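Local coordinates for envelope polyprotein (Puumala orthohantavirus, PDB 5FXU), which forms part of the antigenic glycoprotein surface of the hantavirus envelope as its Gn ectodomain and probably contributes to host-cell attachment and entry, at residues D204-E209 against P240-T245; E213-K218 against R257-P262; T310-A315 against P319-A324; G331-S334 against T340-L343. One frame throughout, in Å; residues are numbered along the deposited sequence.

Contact 1. Residues D204-E209 against P240-T245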
loop_
_atom_site.group_PDB
_atom_site.type_symbol
_atom_site.label_atom_id
_atom_site.label_comp_id
_atom_site.label_asym_id
_atom_site.label_seq_id
_atom_site.Cartn_x
_atom_site.Cartn_y
_atom_site.Cartn_z
ATOM N N ASP A 204 11.274 15.015 -15.328
ATOM C CA ASP A 204 11.423 13.717 -14.657
ATOM C C ASP A 204 11.133 13.782 -13.139
ATOM O O ASP A 204 11.402 12.826 -12.410
ATOM C CB ASP A 204 12.846 13.166 -14.925
ATOM C CG ASP A 204 13.003 12.519 -16.327
ATOM O OD1 ASP A 204 12.026 12.459 -17.122
ATOM O OD2 ASP A 204 14.119 12.026 -16.633
ATOM N N SER A 205 10.541 14.878 -12.664
ATOM C CA SER A 205 10.288 15.040 -11.221
ATOM C C SER A 205 9.370 13.965 -10.577
ATOM O O SER A 205 9.469 13.730 -9.369
ATOM C CB SER A 205 9.734 16.448 -10.919
ATOM O OG SER A 205 8.399 16.609 -11.384
ATOM N N MET A 206 8.471 13.371 -11.369
ATOM C CA MET A 206 7.528 12.347 -10.907
ATOM C C MET A 206 7.913 10.932 -11.321
ATOM O O MET A 206 7.148 10.001 -11.039
ATOM C CB MET A 206 6.125 12.617 -11.444
ATOM C CG MET A 206 5.575 14.005 -11.172
ATOM S SD MET A 206 5.480 14.454 -9.441
ATOM C CE MET A 206 4.345 13.168 -8.928
ATOM N N LYS A 207 9.089 10.754 -11.941
ATOM C CA LYS A 207 9.549 9.417 -12.372
ATOM C C LYS A 207 10.061 8.611 -11.150
ATOM O O LYS A 207 11.264 8.486 -10.882
ATOM C CB LYS A 207 10.556 9.470 -13.556
ATOM C CG LYS A 207 10.010 9.306 -15.003
ATOM C CD LYS A 207 9.355 10.540 -15.574
ATOM C CE LYS A 207 9.599 10.700 -17.084
ATOM N NZ LYS A 207 8.734 9.785 -17.864
ATOM N N LEU A 208 9.100 8.046 -10.416
ATOM C CA LEU A 208 9.365 7.356 -9.154
ATOM C C LEU A 208 10.391 6.214 -9.261
ATOM O O LEU A 208 11.273 6.105 -8.406
ATOM C CB LEU A 208 8.055 6.861 -8.555
ATOM C CG LEU A 208 8.088 6.100 -7.235
ATOM C CD1 LEU A 208 8.723 6.958 -6.149
ATOM C CD2 LEU A 208 6.674 5.691 -6.852
ATOM N N GLU A 209 10.310 5.395 -10.308
ATOM C CA GLU A 209 11.224 4.262 -10.429
ATOM C C GLU A 209 12.661 4.713 -10.690
ATOM O O GLU A 209 13.608 4.017 -10.289
ATOM C CB GLU A 209 10.759 3.277 -11.501
ATOM C CG GLU A 209 11.544 1.972 -11.569
ATOM C CD GLU A 209 11.663 1.228 -10.236
ATOM O OE1 GLU A 209 10.714 1.233 -9.428
ATOM O OE2 GLU A 209 12.703 0.582 -10.007
ATOM N N PRO A 240 0.501 13.102 6.670
ATOM C CA PRO A 240 0.978 12.374 5.495
ATOM C C PRO A 240 2.433 12.714 5.120
ATOM O O PRO A 240 2.853 13.856 5.237
ATOM C CB PRO A 240 0.030 12.831 4.383
ATOM C CG PRO A 240 -1.122 13.468 5.106
ATOM C CD PRO A 240 -0.548 14.068 6.324
ATOM N N LEU A 241 3.177 11.691 4.731
ATOM C CA LEU A 241 4.569 11.800 4.313
ATOM C C LEU A 241 4.634 11.442 2.819
ATOM O O LEU A 241 4.191 10.374 2.419
ATOM C CB LEU A 241 5.381 10.827 5.137
ATOM C CG LEU A 241 6.799 10.520 4.688
ATOM C CD1 LEU A 241 7.672 11.770 4.737
ATOM C CD2 LEU A 241 7.357 9.421 5.578
ATOM N N TYR A 242 5.115 12.382 2.015
ATOM C CA TYR A 242 5.249 12.246 0.586
ATOM C C TYR A 242 6.594 11.572 0.268
ATOM O O TYR A 242 7.636 11.989 0.762
ATOM C CB TYR A 242 5.174 13.636 -0.039
ATOM C CG TYR A 242 5.205 13.689 -1.561
ATOM C CD1 TYR A 242 6.413 13.565 -2.278
ATOM C CD2 TYR A 242 4.024 13.912 -2.303
ATOM C CE1 TYR A 242 6.432 13.627 -3.672
ATOM C CE2 TYR A 242 4.047 14.000 -3.690
ATOM C CZ TYR A 242 5.248 13.864 -4.362
ATOM O OH TYR A 242 5.260 13.944 -5.724
ATOM N N ILE A 243 6.569 10.530 -0.559
ATOM C CA ILE A 243 7.793 9.820 -0.985
ATOM C C ILE A 243 7.902 9.958 -2.500
ATOM O O ILE A 243 7.000 9.517 -3.193
ATOM C CB ILE A 243 7.745 8.309 -0.644
ATOM C CG1 ILE A 243 7.398 8.057 0.830
ATOM C CG2 ILE A 243 9.032 7.611 -1.065
ATOM C CD1 ILE A 243 8.450 8.485 1.813
ATOM N N PRO A 244 8.978 10.548 -3.034
ATOM C CA PRO A 244 10.128 11.064 -2.246
ATOM C C PRO A 244 10.091 12.536 -1.912
ATOM O O PRO A 244 9.689 13.330 -2.726
ATOM C CB PRO A 244 11.325 10.767 -3.143
ATOM C CG PRO A 244 10.773 10.748 -4.511
ATOM C CD PRO A 244 9.279 10.549 -4.476
ATOM N N THR A 245 10.435 12.863 -0.678
ATOM C CA THR A 245 10.753 14.218 -0.278
ATOM C C THR A 245 12.282 14.199 -0.070
ATOM O O THR A 245 12.787 13.586 0.865
ATOM C CB THR A 245 9.973 14.599 0.981
ATOM O OG1 THR A 245 8.571 14.411 0.761
ATOM C CG2 THR A 245 10.230 16.090 1.349
HETATM O O HOH W 1 7.712 13.387 -6.746
#
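M206 and Y242 join a helix start to a strand end. From CB the methionine chain folds three times in the same sense (chi1 -53°, chi2 -58°, chi3 -61°), so CB and CG stay near their own turn and the tip does the touching. SD passes 3.8 Å from Y242 OH, and CE comes closer, 3.4 Å from the same OH. The thioether crosses the tyrosine at about a right angle and meets its phenol end, not the flat of its ring. The phenol OH has a polar partner too: a water lying at the ring edge, in the ring plane, is 2.7 Å from Y242 OH and donates to S205 O at 3.2 Å. One water thus bridges the D204-K207 type I turn and the strand, while Y229 stacks on the tyrosine ring.

L208 makes the second, mainly apolar touch. Its CD1 lies 4.0 Å from P244 CD, and the cis peptide before P244 belongs to the bend in which the strand ends. T245 OG1 secures that bend by donating to Y242 O at 2.6 Å, from above the carbonyl plane. Around the pair, I243 turns its tip the other way, to helix 249-260, and L208 also packs on Y230 and L341.

K207 stands at the N-cap position of helix 208-216, so the arrangement is that of a helix N-terminus, led in by a beta turn, packed on the end of the antiparallel hairpin 228-234/237-243 in the Gn head.

Contact 2. Residues E213-K218 against R257-P262. With NAG (2-acetamido-2-deoxy-beta-D-glucopyranose), chain D.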
loop_
_atom_site.group_PDB
_atom_site.type_symbol
_atom_site.label_atom_id
_atom_site.label_comp_id
_atom_site.label_asym_id
_atom_site.label_seq_id
_atom_site.Cartn_x
_atom_site.Cartn_y
_atom_site.Cartn_z
ATOM N N GLU A 213 16.122 3.530 -8.876
ATOM C CA GLU A 213 17.291 3.131 -9.680
ATOM C C GLU A 213 18.592 3.875 -9.241
ATOM O O GLU A 213 19.638 3.240 -9.061
ATOM C CB GLU A 213 16.965 3.283 -11.175
ATOM C CG GLU A 213 16.056 2.145 -11.676
ATOM C CD GLU A 213 15.381 2.403 -13.023
ATOM O OE1 GLU A 213 15.564 3.479 -13.634
ATOM O OE2 GLU A 213 14.659 1.493 -13.481
ATOM N N THR A 214 18.511 5.188 -9.005
ATOM C CA THR A 214 19.676 5.935 -8.461
ATOM C C THR A 214 20.174 5.334 -7.142
ATOM O O THR A 214 21.367 5.241 -6.902
ATOM C CB THR A 214 19.449 7.438 -8.228
ATOM O OG1 THR A 214 18.468 7.639 -7.198
ATOM C CG2 THR A 214 19.059 8.145 -9.523
ATOM N N LEU A 215 19.252 4.905 -6.298
ATOM C CA LEU A 215 19.626 4.344 -5.009
ATOM C C LEU A 215 20.291 2.956 -5.094
ATOM O O LEU A 215 21.197 2.662 -4.321
ATOM C CB LEU A 215 18.379 4.305 -4.119
ATOM C CG LEU A 215 18.520 3.885 -2.662
ATOM C CD1 LEU A 215 19.472 4.788 -1.889
ATOM C CD2 LEU A 215 17.138 3.903 -2.034
ATOM N N VAL A 216 19.830 2.108 -6.013
ATOM C CA VAL A 216 20.265 0.682 -6.088
ATOM C C VAL A 216 20.851 0.191 -7.438
ATOM O O VAL A 216 20.997 -1.017 -7.637
ATOM C CB VAL A 216 19.113 -0.251 -5.556
ATOM C CG1 VAL A 216 19.347 -1.749 -5.779
ATOM C CG2 VAL A 216 18.924 -0.023 -4.058
ATOM N N GLN A 217 21.262 1.084 -8.345
ATOM C CA GLN A 217 21.782 0.603 -9.642
ATOM C C GLN A 217 23.191 0.991 -9.962
ATOM O O GLN A 217 23.700 2.016 -9.529
ATOM C CB GLN A 217 20.902 1.012 -10.832
ATOM C CG GLN A 217 19.742 0.077 -11.079
ATOM C CD GLN A 217 19.092 0.307 -12.416
ATOM O OE1 GLN A 217 19.131 1.414 -12.972
ATOM N NE2 GLN A 217 18.451 -0.732 -12.928
ATOM N N LYS A 218 23.778 0.144 -10.794
ATOM C CA LYS A 218 25.138 0.323 -11.292
ATOM C C LYS A 218 25.012 1.234 -12.529
ATOM O O LYS A 218 25.451 2.394 -12.529
ATOM C CB LYS A 218 25.848 -1.026 -11.618
ATOM C CG LYS A 218 25.194 -2.268 -11.019
ATOM C CD LYS A 218 24.065 -2.821 -11.894
ATOM C CE LYS A 218 23.030 -3.555 -11.052
ATOM N NZ LYS A 218 22.056 -4.347 -11.853
ATOM N N ARG A 257 14.275 1.103 2.752
ATOM C CA ARG A 257 13.579 -0.123 3.151
ATOM C C ARG A 257 12.732 -0.684 1.991
ATOM O O ARG A 257 12.673 -1.892 1.821
ATOM C CB ARG A 257 12.751 0.066 4.405
ATOM C CG ARG A 257 13.525 0.550 5.616
ATOM C CD ARG A 257 13.875 -0.505 6.658
ATOM N NE ARG A 257 14.846 -0.175 7.743
ATOM C CZ ARG A 257 15.645 0.912 7.894
ATOM N NH1 ARG A 257 15.647 2.000 7.088
ATOM N NH2 ARG A 257 16.486 0.921 8.942
ATOM N N MET A 258 12.116 0.180 1.182
ATOM C CA MET A 258 11.425 -0.277 -0.025
ATOM C C MET A 258 12.381 -0.954 -0.992
ATOM O O MET A 258 12.049 -1.978 -1.560
ATOM C CB MET A 258 10.700 0.862 -0.755
ATOM C CG MET A 258 9.379 1.270 -0.117
ATOM S SD MET A 258 8.648 2.720 -0.912
ATOM C CE MET A 258 7.103 2.850 -0.025
ATOM N N ALA A 259 13.553 -0.366 -1.186
ATOM C CA ALA A 259 14.527 -0.894 -2.115
ATOM C C ALA A 259 15.045 -2.269 -1.701
ATOM O O ALA A 259 15.227 -3.117 -2.540
ATOM C CB ALA A 259 15.667 0.077 -2.311
ATOM N N PHE A 260 15.173 -2.522 -0.404
ATOM C CA PHE A 260 15.619 -3.834 0.079
ATOM C C PHE A 260 14.459 -4.843 0.310
ATOM O O PHE A 260 14.660 -6.041 0.149
ATOM C CB PHE A 260 16.564 -3.660 1.271
ATOM C CG PHE A 260 17.917 -3.108 0.857
ATOM C CD1 PHE A 260 18.872 -3.941 0.215
ATOM C CD2 PHE A 260 18.230 -1.744 1.034
ATOM C CE1 PHE A 260 20.111 -3.430 -0.189
ATOM C CE2 PHE A 260 19.470 -1.228 0.628
ATOM C CZ PHE A 260 20.405 -2.067 0.015
ATOM N N ALA A 261 13.246 -4.359 0.602
ATOM C CA ALA A 261 12.073 -5.205 0.749
ATOM C C ALA A 261 10.929 -4.644 -0.108
ATOM O O ALA A 261 9.983 -4.039 0.416
ATOM C CB ALA A 261 11.670 -5.292 2.218
ATOM N N PRO A 262 11.003 -4.861 -1.431
ATOM C CA PRO A 262 10.040 -4.298 -2.336
ATOM C C PRO A 262 8.609 -4.818 -2.222
ATOM O O PRO A 262 7.731 -4.138 -2.713
ATOM C CB PRO A 262 10.618 -4.619 -3.704
ATOM C CG PRO A 262 11.548 -5.758 -3.490
ATOM C CD PRO A 262 12.142 -5.451 -2.160
HETATM C C1 NAG D . 22.725 -10.459 -9.591
HETATM C C2 NAG D . 24.142 -9.989 -9.926
HETATM C C3 NAG D . 25.081 -11.171 -10.216
HETATM C C4 NAG D . 25.042 -12.175 -9.066
HETATM C C5 NAG D . 23.595 -12.609 -8.802
HETATM C C6 NAG D . 23.489 -13.553 -7.602
HETATM C C7 NAG D . 24.037 -7.744 -10.958
HETATM C C8 NAG D . 23.988 -6.995 -12.259
HETATM N N2 NAG D . 24.083 -9.080 -11.068
HETATM O O3 NAG D . 26.439 -10.728 -10.398
HETATM O O4 NAG D . 25.883 -13.297 -9.395
HETATM O O5 NAG D . 22.749 -11.470 -8.574
HETATM O O6 NAG D . 23.234 -12.829 -6.391
HETATM O O7 NAG D . 24.027 -7.156 -9.883
#
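V216 lays its CG2 methyl against the methyl of A259, with V216 CG2 and A259 CB 3.7 Å apart. Of its two branches, CG1 stands anti to the backbone N (chi1 171°), while CG2 lies beside that nitrogen and takes up the contact. L215, one residue earlier, also reaches this methyl, with L215 CD2 4.1 Å from A259 CB. A single alanine carbon therefore receives a valine branch and a leucine branch. Because the alanine side chain ends at CB, the two backbones can come near, and the CA atoms of V216 and A259 are 7.2 Å apart. The ring of F260 lies beside this patch without close contact.

Both partners lie in the last turns of their helices. A261 N still donates to R257 O at 2.8 Å, but A261 itself has left helical geometry, and its carbonyl accepts from W345 NE1. Within 213-218, the bond from Q217 N to E213 O is weak. E213 meanwhile forms a salt bridge with K339.

Beyond the helix, K218 carries its NZ to within 3.3 Å of C8 of the chain D sugar, although this lysine is poorly ordered and the approach should be read loosely. The same NZ makes a weak hydrogen bond to S334 O.

The patch is thus a small apolar, surface-lying helix-helix contact between the C-terminal ends of helices 208-216 and 249-260, next to a glycan of the Gn head.

Contact 3. Residues T310-A315 against P319-A324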
loop_
_atom_site.group_PDB
_atom_site.type_symbol
_atom_site.label_atom_id
_atom_site.label_comp_id
_atom_site.label_asym_id
_atom_site.label_seq_id
_atom_site.Cartn_x
_atom_site.Cartn_y
_atom_site.Cartn_z
ATOM N N THR A 310 -0.945 -6.946 -6.079
ATOM C CA THR A 310 -1.302 -5.800 -6.929
ATOM C C THR A 310 -0.109 -4.852 -7.126
ATOM O O THR A 310 0.707 -4.660 -6.228
ATOM C CB THR A 310 -2.440 -4.995 -6.312
ATOM O OG1 THR A 310 -2.044 -4.602 -4.999
ATOM C CG2 THR A 310 -3.728 -5.829 -6.213
ATOM N N GLY A 311 -0.010 -4.292 -8.321
ATOM C CA GLY A 311 1.005 -3.296 -8.608
ATOM C C GLY A 311 0.783 -2.605 -9.934
ATOM O O GLY A 311 -0.248 -2.790 -10.575
ATOM N N VAL A 312 1.769 -1.822 -10.341
ATOM C CA VAL A 312 1.773 -1.106 -11.609
ATOM C C VAL A 312 3.089 -1.397 -12.316
ATOM O O VAL A 312 4.119 -1.505 -11.681
ATOM C CB VAL A 312 1.671 0.416 -11.364
ATOM C CG1 VAL A 312 1.530 1.203 -12.641
ATOM C CG2 VAL A 312 0.459 0.727 -10.507
ATOM N N LEU A 313 3.049 -1.510 -13.634
ATOM C CA LEU A 313 4.262 -1.552 -14.434
ATOM C C LEU A 313 5.040 -0.264 -14.295
ATOM O O LEU A 313 4.454 0.815 -14.388
ATOM C CB LEU A 313 3.922 -1.726 -15.912
ATOM C CG LEU A 313 3.320 -3.056 -16.358
ATOM C CD1 LEU A 313 3.197 -3.016 -17.847
ATOM C CD2 LEU A 313 4.133 -4.259 -15.932
ATOM N N THR A 314 6.352 -0.366 -14.107
ATOM C CA THR A 314 7.191 0.835 -14.017
ATOM C C THR A 314 7.455 1.454 -15.382
ATOM O O THR A 314 7.769 2.625 -15.467
ATOM C CB THR A 314 8.531 0.543 -13.345
ATOM O OG1 THR A 314 9.261 -0.405 -14.126
ATOM C CG2 THR A 314 8.346 0.004 -11.936
ATOM N N ALA A 315 7.303 0.665 -16.448
ATOM C CA ALA A 315 7.666 1.079 -17.796
ATOM C C ALA A 315 6.748 2.121 -18.412
ATOM O O ALA A 315 7.197 2.900 -19.256
ATOM C CB ALA A 315 7.778 -0.127 -18.739
ATOM N N PRO A 319 -0.367 4.537 -16.035
ATOM C CA PRO A 319 -0.314 3.321 -15.229
ATOM C C PRO A 319 -1.026 2.099 -15.849
ATOM O O PRO A 319 -2.158 2.209 -16.329
ATOM C CB PRO A 319 -0.994 3.731 -13.920
ATOM C CG PRO A 319 -1.851 4.902 -14.263
ATOM C CD PRO A 319 -1.184 5.595 -15.408
ATOM N N VAL A 320 -0.321 0.971 -15.886
ATOM C CA VAL A 320 -0.916 -0.309 -16.219
ATOM C C VAL A 320 -0.992 -1.088 -14.921
ATOM O O VAL A 320 0.040 -1.528 -14.417
ATOM C CB VAL A 320 -0.075 -1.064 -17.248
ATOM C CG1 VAL A 320 -0.635 -2.461 -17.478
ATOM C CG2 VAL A 320 -0.055 -0.295 -18.546
ATOM N N TYR A 321 -2.202 -1.235 -14.391
ATOM C CA TYR A 321 -2.406 -1.885 -13.107
ATOM C C TYR A 321 -2.518 -3.389 -13.290
ATOM O O TYR A 321 -3.163 -3.858 -14.215
ATOM C CB TYR A 321 -3.661 -1.342 -12.405
ATOM C CG TYR A 321 -3.554 0.078 -11.941
ATOM C CD1 TYR A 321 -2.967 0.372 -10.734
ATOM C CD2 TYR A 321 -4.058 1.141 -12.709
ATOM C CE1 TYR A 321 -2.865 1.681 -10.285
ATOM C CE2 TYR A 321 -3.963 2.463 -12.276
ATOM C CZ TYR A 321 -3.356 2.726 -11.054
ATOM O OH TYR A 321 -3.207 4.015 -10.592
ATOM N N ILE A 322 -1.892 -4.127 -12.397
ATOM C CA ILE A 322 -1.813 -5.575 -12.478
ATOM C C ILE A 322 -2.310 -6.222 -11.212
ATOM O O ILE A 322 -2.018 -5.777 -10.136
ATOM C CB ILE A 322 -0.366 -6.035 -12.750
ATOM C CG1 ILE A 322 0.021 -5.612 -14.160
ATOM C CG2 ILE A 322 -0.229 -7.554 -12.706
ATOM C CD1 ILE A 322 1.298 -4.853 -14.154
ATOM N N TRP A 323 -3.103 -7.262 -11.388
ATOM C CA TRP A 323 -3.503 -8.153 -10.344
ATOM C C TRP A 323 -2.999 -9.551 -10.731
ATOM O O TRP A 323 -3.435 -10.101 -11.737
ATOM C CB TRP A 323 -5.030 -8.142 -10.233
ATOM C CG TRP A 323 -5.560 -9.099 -9.228
ATOM C CD1 TRP A 323 -5.021 -9.411 -8.042
ATOM C CD2 TRP A 323 -6.765 -9.847 -9.338
ATOM N NE1 TRP A 323 -5.797 -10.316 -7.408
ATOM C CE2 TRP A 323 -6.882 -10.603 -8.186
ATOM C CE3 TRP A 323 -7.768 -9.927 -10.306
ATOM C CZ2 TRP A 323 -7.960 -11.449 -7.953
ATOM C CZ3 TRP A 323 -8.837 -10.757 -10.089
ATOM C CH2 TRP A 323 -8.927 -11.517 -8.916
ATOM N N ALA A 324 -2.094 -10.115 -9.932
ATOM C CA ALA A 324 -1.406 -11.338 -10.296
ATOM C C ALA A 324 -1.507 -12.410 -9.228
ATOM O O ALA A 324 -0.570 -12.643 -8.478
ATOM C CB ALA A 324 0.044 -11.031 -10.635
HETATM O O HOH W 2 2.489 1.582 -15.704
#
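G311 O is approached by two donors from the facing strand: I322 N gives a hydrogen bond of 2.8 Å with an N-H...O angle of 163°, and Y321 CA adds a CA-H...O contact at 3.4 Å. I322 O is held in like manner, by G311 N at 3.1 Å and by the CA of T310. Farther along, a single bond runs from L313 N to V320 O, in the carbonyl plane. This ladder belongs to the antiparallel beta hairpin 310-313/321-323, in which G311 faces I322 as a hydrogen-bonded pair, while V312 with Y321 and T310 with W323 are non-hydrogen-bonded pairs. The hairpin is built into a larger layer, since strand 340-354 borders 310-313 and strand 54-64 runs parallel to 321-323.

On the V312 and Y321 face the two side chains lie side by side, pointing the same way, with V312 CG2 3.5 Å from Y321 CD1. V312 CG1 lies over the V320 backbone and also touches P319 CB at 3.8 Å. I322 meets L313 at about a right angle; the 3.4 Å between L313 CD2 and I322 CD1 is doubtful, and may reflect strain or an imperfectly modelled I322 (chi2 128°). L313 CD1 rests on V320 CB, and T310 OG1 bonds D113.

Contact 4. Residues G331-S334 against T340-L343; sequences GNHS and TLPL. With NAG (2-acetamido-2-deoxy-beta-D-glucopyranose), chain B.
H333 and L341 cross at about a right angle, and the leucine meets the edge of the imidazole. L341 CD2 lies close to the ring plane, 3.7 Å from H333 CE1. The ring owes this pose to its first torsion, which sets CG anti to the carbonyl carbon (chi1 -62°) and brings the CE1 edge round to the strand. One face of the ring lies under G331 O, 3.5 Å above the plane over its centre. F212 stacks on the imidazole, and ND1 bonds E209 OE2, so the orientation of H333 is fixed from several directions.

The backbones meet beside this pair. G331 CA comes 3.7 Å from T340 O, and a water donates both to G331 O at 2.9 Å and to T340 O at 2.7 Å, joining two carbonyl oxygens that could not bond each other directly. T340 OG1 turns to E330 O.

N332 directs its CB away from the strand and carries the glycan: its ND2 is covalently linked to C1 of the chain B sugar. Its OD1 accepts from S334 N at 2.9 Å in an Asx turn, the donor lying above the carbonyl plane, and S334 CB packs near the sugar O5.

Chemically, the loop has two sides, an outer one that presents the sugar and an inner one where a buried ring, an aliphatic tip and a water meet. The carboxylate of E209 may favour a protonated H333, an effect that the salt bridge of E209 to K339 would probably lessen.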
loop_
_atom_site.group_PDB
_atom_site.type_symbol
_atom_site.label_atom_id
_atom_site.label_comp_id
_atom_site.label_asym_id
_atom_site.label_seq_id
_atom_site.Cartn_x
_atom_site.Cartn_y
_atom_site.Cartn_z
ATOM N N GLY A 331 9.570 -7.051 -8.434
ATOM C CA GLY A 331 9.763 -5.743 -7.812
ATOM C C GLY A 331 11.208 -5.363 -7.492
ATOM O O GLY A 331 11.443 -4.292 -6.906
ATOM N N ASN A 332 12.167 -6.217 -7.872
ATOM C CA ASN A 332 13.596 -5.964 -7.637
ATOM C C ASN A 332 14.016 -4.754 -8.485
ATOM O O ASN A 332 13.971 -4.791 -9.712
ATOM C CB ASN A 332 14.422 -7.238 -7.937
ATOM C CG ASN A 332 15.925 -7.038 -7.852
ATOM O OD1 ASN A 332 16.421 -5.946 -7.568
ATOM N ND2 ASN A 332 16.665 -8.125 -8.112
ATOM N N HIS A 333 14.396 -3.673 -7.804
ATOM C CA HIS A 333 14.753 -2.407 -8.464
ATOM C C HIS A 333 16.064 -2.436 -9.265
ATOM O O HIS A 333 16.259 -1.602 -10.165
ATOM C CB HIS A 333 14.777 -1.273 -7.443
ATOM C CG HIS A 333 13.443 -1.029 -6.807
ATOM N ND1 HIS A 333 12.401 -0.428 -7.478
ATOM C CD2 HIS A 333 12.970 -1.340 -5.585
ATOM C CE1 HIS A 333 11.349 -0.363 -6.686
ATOM N NE2 HIS A 333 11.666 -0.915 -5.532
ATOM N N SER A 334 16.936 -3.400 -8.965
ATOM C CA SER A 334 18.169 -3.613 -9.744
ATOM C C SER A 334 17.934 -4.129 -11.172
ATOM O O SER A 334 18.811 -4.030 -12.015
ATOM C CB SER A 334 19.086 -4.594 -9.018
ATOM O OG SER A 334 19.341 -4.171 -7.688
ATOM N N THR A 340 7.749 -3.914 -11.529
ATOM C CA THR A 340 6.563 -3.279 -11.005
ATOM C C THR A 340 6.830 -2.567 -9.700
ATOM O O THR A 340 7.840 -2.829 -9.042
ATOM C CB THR A 340 5.460 -4.313 -10.711
ATOM O OG1 THR A 340 5.908 -5.208 -9.690
ATOM C CG2 THR A 340 5.111 -5.102 -11.952
ATOM N N LEU A 341 5.869 -1.711 -9.330
ATOM C CA LEU A 341 5.775 -1.087 -8.008
ATOM C C LEU A 341 4.489 -1.552 -7.361
ATOM O O LEU A 341 3.445 -1.627 -8.023
ATOM C CB LEU A 341 5.734 0.439 -8.110
ATOM C CG LEU A 341 7.066 1.117 -8.454
ATOM C CD1 LEU A 341 6.817 2.525 -8.950
ATOM C CD2 LEU A 341 7.991 1.141 -7.262
ATOM N N PRO A 342 4.539 -1.851 -6.059
ATOM C CA PRO A 342 3.325 -2.319 -5.412
ATOM C C PRO A 342 2.356 -1.175 -5.102
ATOM O O PRO A 342 2.795 -0.038 -4.854
ATOM C CB PRO A 342 3.848 -2.967 -4.138
ATOM C CG PRO A 342 5.112 -2.199 -3.824
ATOM C CD PRO A 342 5.709 -1.891 -5.160
ATOM N N LEU A 343 1.056 -1.492 -5.090
ATOM C CA LEU A 343 0.005 -0.510 -4.804
ATOM C C LEU A 343 0.017 -0.024 -3.365
ATOM O O LEU A 343 -0.237 1.154 -3.107
ATOM C CB LEU A 343 -1.387 -1.063 -5.138
ATOM C CG LEU A 343 -1.738 -1.281 -6.595
ATOM C CD1 LEU A 343 -3.252 -1.138 -6.737
ATOM C CD2 LEU A 343 -1.034 -0.352 -7.567
HETATM C C1 NAG B . 18.107 -8.139 -8.137
HETATM C C2 NAG B . 18.586 -9.467 -7.601
HETATM C C3 NAG B . 20.106 -9.536 -7.679
HETATM C C4 NAG B . 20.560 -9.410 -9.131
HETATM C C5 NAG B . 19.943 -8.154 -9.754
HETATM C C6 NAG B . 20.181 -8.113 -11.262
HETATM C C7 NAG B . 17.289 -10.551 -5.782
HETATM C C8 NAG B . 16.752 -11.619 -6.694
HETATM N N2 NAG B . 18.119 -9.603 -6.237
HETATM O O3 NAG B . 20.539 -10.779 -7.115
HETATM O O4 NAG B . 21.992 -9.286 -9.171
HETATM O O5 NAG B . 18.530 -8.079 -9.505
HETATM O O6 NAG B . 19.431 -9.156 -11.890
HETATM O O7 NAG B . 16.976 -10.542 -4.608
HETATM O O HOH W 3 8.990 -2.735 -6.593
#

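Overall arrangement
Contacts 3 and 4 are buried and lie side by side, since strands 310-313 and 340-354 are neighbours and V312 bonds L341 through the backbone. Contact 3 relies on a regular backbone ladder, whereas contact 4 relies on a bridging water and a leucine at a ring edge. Helix 208-216 serves contacts 1 and 2 at opposite ends: its start packs, partly buried, on a strand end, and its finish meets helix 249-260 at the surface mainly through methyl groups. Contact 4 touches each of the others, through H333 to contact 1, through S334 to contact 2 and through L341 to contact 3. Backbone bonding in contact 3 thus contrasts with the apolar packing of contact 2.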